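Local coordinates for protein phospho-furanose lactonase (Mycoplasma synoviae, PDB 3OVG) that hydrolyses phosphorylated sugar lactones such as D-xylono-1,4-lactone 5-phosphate, and carboxy 1,4-lactones, using two zinc ions per subunit, at residues H40-E54 with A275-T287. Residues are numbered along the deposited sequence; the frame is centred on the assembly and turned at random.
With PO4 (phosphate ion), chain I.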
loop_
_atom_site.group_PDB
_atom_site.type_symbol
_atom_site.label_atom_id
_atom_site.label_comp_id
_atom_site.label_asym_id
_atom_site.label_seq_id
_atom_site.Cartn_x
_atom_site.Cartn_y
_atom_site.Cartn_z
ATOM N N HIS A 40 -2.738 -9.209 -9.731
ATOM C CA HIS A 40 -1.897 -8.505 -10.699
ATOM C C HIS A 40 -2.454 -8.534 -12.127
ATOM O O HIS A 40 -2.891 -9.584 -12.632
ATOM C CB HIS A 40 -0.470 -9.058 -10.663
ATOM C CG HIS A 40 0.561 -8.079 -11.136
ATOM N ND1 HIS A 40 0.674 -7.694 -12.455
ATOM C CD2 HIS A 40 1.512 -7.387 -10.459
ATOM C CE1 HIS A 40 1.648 -6.803 -12.570
ATOM N NE2 HIS A 40 2.169 -6.597 -11.374
ATOM N N ILE A 41 -2.438 -7.380 -12.779
ATOM C CA ILE A 41 -2.975 -7.262 -14.140
ATOM C C ILE A 41 -2.308 -8.245 -15.134
ATOM O O ILE A 41 -2.977 -8.712 -16.076
ATOM C CB ILE A 41 -2.863 -5.820 -14.661
ATOM C CG1 ILE A 41 -3.619 -5.647 -15.992
ATOM C CG2 ILE A 41 -1.390 -5.426 -14.806
ATOM C CD1 ILE A 41 -5.099 -6.101 -15.936
ATOM N N ASP A 42 -1.030 -8.592 -14.901
ATOM C CA ASP A 42 -0.290 -9.542 -15.773
ATOM C C ASP A 42 -0.911 -10.966 -15.855
ATOM O O ASP A 42 -0.600 -11.753 -16.758
ATOM C CB ASP A 42 1.173 -9.677 -15.312
ATOM C CG ASP A 42 2.030 -8.458 -15.681
ATOM O OD1 ASP A 42 1.501 -7.436 -16.221
ATOM O OD2 ASP A 42 3.246 -8.547 -15.425
ATOM N N PHE A 43 -1.752 -11.299 -14.883
ATOM C CA PHE A 43 -2.465 -12.572 -14.905
ATOM C C PHE A 43 -3.644 -12.576 -15.883
ATOM O O PHE A 43 -4.194 -13.629 -16.193
ATOM C CB PHE A 43 -2.911 -12.975 -13.508
ATOM C CG PHE A 43 -1.780 -13.413 -12.634
ATOM C CD1 PHE A 43 -1.098 -14.600 -12.904
ATOM C CD2 PHE A 43 -1.376 -12.636 -11.567
ATOM C CE1 PHE A 43 -0.018 -15.012 -12.100
ATOM C CE2 PHE A 43 -0.306 -13.034 -10.753
ATOM C CZ PHE A 43 0.368 -14.222 -11.017
ATOM N N LEU A 44 -4.014 -11.406 -16.376
ATOM C CA LEU A 44 -5.081 -11.315 -17.353
ATOM C C LEU A 44 -4.546 -11.586 -18.758
ATOM O O LEU A 44 -3.703 -10.837 -19.259
ATOM C CB LEU A 44 -5.764 -9.944 -17.280
ATOM C CG LEU A 44 -6.927 -9.799 -18.248
ATOM C CD1 LEU A 44 -8.113 -10.695 -17.836
ATOM C CD2 LEU A 44 -7.335 -8.345 -18.276
HETATM N N MSE A 45 -5.031 -12.662 -19.375
HETATM C CA MSE A 45 -4.534 -13.136 -20.667
HETATM C C MSE A 45 -5.686 -13.514 -21.583
HETATM O O MSE A 45 -6.286 -14.601 -21.440
HETATM C CB MSE A 45 -3.591 -14.354 -20.471
HETATM C CG MSE A 45 -2.485 -14.077 -19.465
HETATM SE SE MSE A 45 -1.350 -15.639 -18.973
HETATM C CE MSE A 45 -0.714 -16.097 -20.781
ATOM N N LEU A 46 -6.001 -12.641 -22.538
ATOM C CA LEU A 46 -7.258 -12.779 -23.255
ATOM C C LEU A 46 -7.115 -12.935 -24.756
ATOM O O LEU A 46 -8.098 -12.788 -25.503
ATOM C CB LEU A 46 -8.137 -11.563 -22.998
ATOM C CG LEU A 46 -8.769 -11.459 -21.617
ATOM C CD1 LEU A 46 -9.279 -10.047 -21.454
ATOM C CD2 LEU A 46 -9.905 -12.477 -21.469
ATOM N N ASN A 47 -5.917 -13.242 -25.223
ATOM C CA ASN A 47 -5.660 -13.112 -26.650
ATOM C C ASN A 47 -5.576 -14.485 -27.329
ATOM O O ASN A 47 -4.600 -15.237 -27.204
ATOM C CB ASN A 47 -4.430 -12.191 -26.862
ATOM C CG ASN A 47 -4.220 -11.779 -28.300
ATOM O OD1 ASN A 47 -4.504 -12.535 -29.209
ATOM N ND2 ASN A 47 -3.674 -10.576 -28.510
ATOM N N VAL A 48 -6.654 -14.828 -28.021
ATOM C CA VAL A 48 -6.721 -16.066 -28.756
ATOM C C VAL A 48 -5.661 -16.132 -29.873
ATOM O O VAL A 48 -4.968 -17.144 -30.031
ATOM C CB VAL A 48 -8.126 -16.265 -29.368
ATOM C CG1 VAL A 48 -8.086 -17.305 -30.471
ATOM C CG2 VAL A 48 -9.121 -16.648 -28.290
ATOM N N ASP A 49 -5.552 -15.076 -30.664
ATOM C CA ASP A 49 -4.589 -15.085 -31.768
ATOM C C ASP A 49 -3.185 -15.296 -31.247
ATOM O O ASP A 49 -2.450 -16.070 -31.787
ATOM C CB ASP A 49 -4.677 -13.800 -32.612
ATOM C CG ASP A 49 -5.993 -13.699 -33.366
ATOM O OD1 ASP A 49 -6.645 -14.761 -33.542
ATOM O OD2 ASP A 49 -6.388 -12.578 -33.788
ATOM N N ALA A 50 -2.813 -14.602 -30.191
ATOM C CA ALA A 50 -1.473 -14.776 -29.629
ATOM C C ALA A 50 -1.236 -16.168 -29.079
ATOM O O ALA A 50 -0.115 -16.673 -29.145
ATOM C CB ALA A 50 -1.197 -13.739 -28.555
ATOM N N SER A 51 -2.271 -16.771 -28.495
ATOM C CA SER A 51 -2.124 -18.090 -27.869
ATOM C C SER A 51 -1.880 -19.149 -28.934
ATOM O O SER A 51 -1.031 -20.075 -28.780
ATOM C CB SER A 51 -3.369 -18.452 -27.051
ATOM O OG SER A 51 -3.545 -17.547 -25.975
ATOM N N ILE A 52 -2.646 -19.018 -30.018
ATOM C CA ILE A 52 -2.528 -19.924 -31.157
ATOM C C ILE A 52 -1.141 -19.837 -31.796
ATOM O O ILE A 52 -0.535 -20.855 -32.108
ATOM C CB ILE A 52 -3.610 -19.608 -32.181
ATOM C CG1 ILE A 52 -5.001 -19.926 -31.596
ATOM C CG2 ILE A 52 -3.349 -20.329 -33.473
ATOM C CD1 ILE A 52 -6.172 -19.536 -32.491
ATOM N N LYS A 53 -0.628 -18.625 -31.994
ATOM C CA LYS A 53 0.736 -18.501 -32.530
ATOM C C LYS A 53 1.739 -19.126 -31.570
ATOM O O LYS A 53 2.692 -19.747 -31.992
ATOM C CB LYS A 53 1.114 -17.034 -32.771
ATOM C CG LYS A 53 0.225 -16.293 -33.786
ATOM C CD LYS A 53 0.492 -14.775 -33.712
ATOM C CE LYS A 53 -0.317 -14.036 -34.788
ATOM N NZ LYS A 53 -0.280 -12.543 -34.648
ATOM N N GLU A 54 1.539 -18.958 -30.264
ATOM C CA GLU A 54 2.456 -19.596 -29.310
ATOM C C GLU A 54 2.376 -21.122 -29.437
ATOM O O GLU A 54 3.397 -21.816 -29.504
ATOM C CB GLU A 54 2.196 -19.127 -27.854
ATOM C CG GLU A 54 3.333 -19.384 -26.847
ATOM C CD GLU A 54 4.576 -18.476 -27.061
ATOM O OE1 GLU A 54 4.581 -17.602 -27.975
ATOM O OE2 GLU A 54 5.560 -18.658 -26.322
ATOM N N ALA A 275 3.234 -21.010 -18.002
ATOM C CA ALA A 275 3.338 -19.637 -18.497
ATOM C C ALA A 275 2.030 -18.895 -18.196
ATOM O O ALA A 275 1.218 -18.621 -19.094
ATOM C CB ALA A 275 3.651 -19.646 -20.003
ATOM N N GLY A 276 1.831 -18.573 -16.921
ATOM C CA GLY A 276 0.547 -18.070 -16.460
ATOM C C GLY A 276 0.508 -16.581 -16.169
ATOM O O GLY A 276 -0.405 -16.109 -15.490
ATOM N N ARG A 277 1.498 -15.853 -16.691
ATOM C CA ARG A 277 1.485 -14.402 -16.706
ATOM C C ARG A 277 1.728 -13.975 -18.148
ATOM O O ARG A 277 2.376 -14.690 -18.918
ATOM C CB ARG A 277 2.594 -13.826 -15.815
ATOM C CG ARG A 277 2.320 -13.928 -14.322
ATOM C CD ARG A 277 3.454 -13.328 -13.503
ATOM N NE ARG A 277 3.531 -11.881 -13.710
ATOM C CZ ARG A 277 3.749 -10.991 -12.734
ATOM N NH1 ARG A 277 3.891 -11.400 -11.468
ATOM N NH2 ARG A 277 3.808 -9.686 -13.024
ATOM N N ILE A 278 1.249 -12.792 -18.505
ATOM C CA ILE A 278 1.305 -12.341 -19.887
ATOM C C ILE A 278 2.729 -12.247 -20.482
ATOM O O ILE A 278 2.905 -12.448 -21.694
ATOM C CB ILE A 278 0.553 -11.017 -20.025
ATOM C CG1 ILE A 278 0.020 -10.791 -21.458
ATOM C CG2 ILE A 278 1.369 -9.874 -19.470
ATOM C CD1 ILE A 278 -1.180 -9.770 -21.484
ATOM N N LEU A 279 3.738 -11.970 -19.656
ATOM C CA LEU A 279 5.141 -11.885 -20.153
ATOM C C LEU A 279 5.901 -13.221 -20.176
ATOM O O LEU A 279 7.112 -13.262 -20.402
ATOM C CB LEU A 279 5.960 -10.847 -19.377
ATOM C CG LEU A 279 5.415 -9.410 -19.466
ATOM C CD1 LEU A 279 6.325 -8.426 -18.733
ATOM C CD2 LEU A 279 5.263 -8.987 -20.930
ATOM N N TYR A 280 5.194 -14.312 -19.933
ATOM C CA TYR A 280 5.805 -15.632 -19.936
ATOM C C TYR A 280 5.572 -16.360 -21.258
ATOM O O TYR A 280 5.910 -17.530 -21.389
ATOM C CB TYR A 280 5.281 -16.478 -18.750
ATOM C CG TYR A 280 5.708 -15.979 -17.371
ATOM C CD1 TYR A 280 6.616 -14.921 -17.232
ATOM C CD2 TYR A 280 5.257 -16.617 -16.208
ATOM C CE1 TYR A 280 7.027 -14.483 -15.961
ATOM C CE2 TYR A 280 5.664 -16.204 -14.967
ATOM C CZ TYR A 280 6.544 -15.139 -14.841
ATOM O OH TYR A 280 6.928 -14.734 -13.587
ATOM N N GLN A 281 4.992 -15.667 -22.244
ATOM C CA GLN A 281 4.900 -16.222 -23.590
ATOM C C GLN A 281 5.440 -15.208 -24.581
ATOM O O GLN A 281 5.320 -14.013 -24.348
ATOM C CB GLN A 281 3.463 -16.620 -23.934
ATOM C CG GLN A 281 2.988 -17.771 -23.085
ATOM C CD GLN A 281 1.626 -18.265 -23.485
ATOM O OE1 GLN A 281 1.208 -18.105 -24.638
ATOM N NE2 GLN A 281 0.921 -18.888 -22.536
ATOM N N ARG A 282 6.080 -15.698 -25.647
ATOM C CA ARG A 282 6.718 -14.842 -26.636
ATOM C C ARG A 282 5.691 -13.963 -27.355
ATOM O O ARG A 282 5.833 -12.752 -27.410
ATOM C CB ARG A 282 7.460 -15.676 -27.671
ATOM C CG ARG A 282 8.421 -14.845 -28.521
ATOM C CD ARG A 282 9.186 -15.710 -29.540
ATOM N NE ARG A 282 8.407 -15.926 -30.772
ATOM C CZ ARG A 282 8.306 -15.035 -31.750
ATOM N NH1 ARG A 282 7.583 -15.294 -32.833
ATOM N NH2 ARG A 282 8.939 -13.878 -31.644
ATOM N N ASN A 283 4.652 -14.593 -27.890
ATOM C CA ASN A 283 3.664 -13.863 -28.678
ATOM C C ASN A 283 2.822 -12.906 -27.840
ATOM O O ASN A 283 2.619 -11.775 -28.208
ATOM C CB ASN A 283 2.845 -14.831 -29.551
ATOM C CG ASN A 283 3.633 -15.309 -30.757
ATOM O OD1 ASN A 283 3.783 -14.569 -31.747
ATOM N ND2 ASN A 283 4.164 -16.533 -30.683
ATOM N N TYR A 284 2.380 -13.348 -26.674
ATOM C CA TYR A 284 1.834 -12.407 -25.684
ATOM C C TYR A 284 2.794 -11.245 -25.357
ATOM O O TYR A 284 2.371 -10.069 -25.259
ATOM C CB TYR A 284 1.445 -13.161 -24.408
ATOM C CG TYR A 284 -0.004 -13.621 -24.317
ATOM C CD1 TYR A 284 -1.046 -12.696 -24.315
ATOM C CD2 TYR A 284 -0.322 -14.973 -24.189
ATOM C CE1 TYR A 284 -2.378 -13.094 -24.196
ATOM C CE2 TYR A 284 -1.648 -15.399 -24.083
ATOM C CZ TYR A 284 -2.677 -14.444 -24.071
ATOM O OH TYR A 284 -3.990 -14.835 -23.938
ATOM N N GLY A 285 4.077 -11.545 -25.153
ATOM C CA GLY A 285 5.056 -10.474 -24.953
ATOM C C GLY A 285 4.993 -9.414 -26.070
ATOM O O GLY A 285 4.981 -8.202 -25.827
ATOM N N LEU A 286 4.922 -9.866 -27.310
ATOM C CA LEU A 286 4.912 -8.943 -28.425
ATOM C C LEU A 286 3.710 -7.995 -28.366
ATOM O O LEU A 286 3.826 -6.812 -28.697
ATOM C CB LEU A 286 4.920 -9.726 -29.734
ATOM C CG LEU A 286 6.198 -9.907 -30.573
ATOM C CD1 LEU A 286 7.507 -9.638 -29.865
ATOM C CD2 LEU A 286 6.182 -11.252 -31.313
ATOM N N THR A 287 2.552 -8.506 -27.951
ATOM C CA THR A 287 1.365 -7.641 -27.794
ATOM C C THR A 287 1.622 -6.552 -26.767
ATOM O O THR A 287 0.964 -5.495 -26.770
ATOM C CB THR A 287 0.080 -8.429 -27.401
ATOM O OG1 THR A 287 0.154 -8.888 -26.042
ATOM C CG2 THR A 287 -0.136 -9.621 -28.341
HETATM P P PO4 I . 4.813 -16.023 -10.816
HETATM O O1 PO4 I . 3.598 -16.416 -11.676
HETATM O O2 PO4 I . 4.742 -14.539 -10.381
HETATM O O3 PO4 I . 4.832 -16.927 -9.579
HETATM O O4 PO4 I . 6.076 -16.313 -11.623
HETATM O O HOH W 1 4.216 -10.920 -16.322
HETATM O O HOH W 2 -2.539 -9.401 -25.515
HETATM O O HOH W 3 1.616 -16.067 -26.596
#
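Glu54 receives the start of helix 282-287 on its carboxylate. Glu54 OE1 takes two bonds, from Asn283 N (3.0 Å) above the carboxylate plane and from Asn283 ND2 nearly along its C-O bond, while Glu54 OE2 accepts Arg282 N (3.1 Å); the bend at chi2 (71°) turns both oxygens to the N-H groups of the helix start, a setting that would probably favour the ionised acid. OE2 also accepts from Leu295 N, and Asn283 ND2 also donates to Glu57. Between the two segments a water donates to Ala50 O and Gln281 OE1 and accepts from Tyr284 N. Ala50 CB lies over one face of the Tyr284 ring, whose OH accepts Asn47 N (2.8 Å) and is hydrogen-bonded to Phe29 O. Selenomethionine Met45 bends at chi3 and lays CE 3.5 Å from Tyr284 CE2, its SE standing above the ring face at a distance. Asn47 caps its own helix, OD1 accepting Ala50 N.

At the other end, Asp42 O accepts Ile278 N (2.7 Å), and Asp42 OD2 forms a salt bridge with Arg277 NH2 (2.7 Å); OD2 lies in the guanidinium plane, while NH2 comes from above the carboxylate plane, the two planes being 71° apart. A water donates to the same OD2 and accepts from Arg277 NE. NH2 also sits over one face of the His40 ring, whose ND1 accepts Asp42 N. Arg277 NH1 reaches a bound phosphate weakly, Tyr280 OH donates to phosphate O4 (2.7 Å), and Lys246 and Tyr247 also bond it; all four bind substrate.

In this phosphotriesterase-type TIM barrel, the loop after strand 269-271 thus meets the segment leading into helix 48-60; the axes of segments 48-54 and 282-287 run roughly antiparallel (144°), 8.3 Å apart at closest approach, with helix 78-88 touching Ser51 and helix 35-39 touching Phe43.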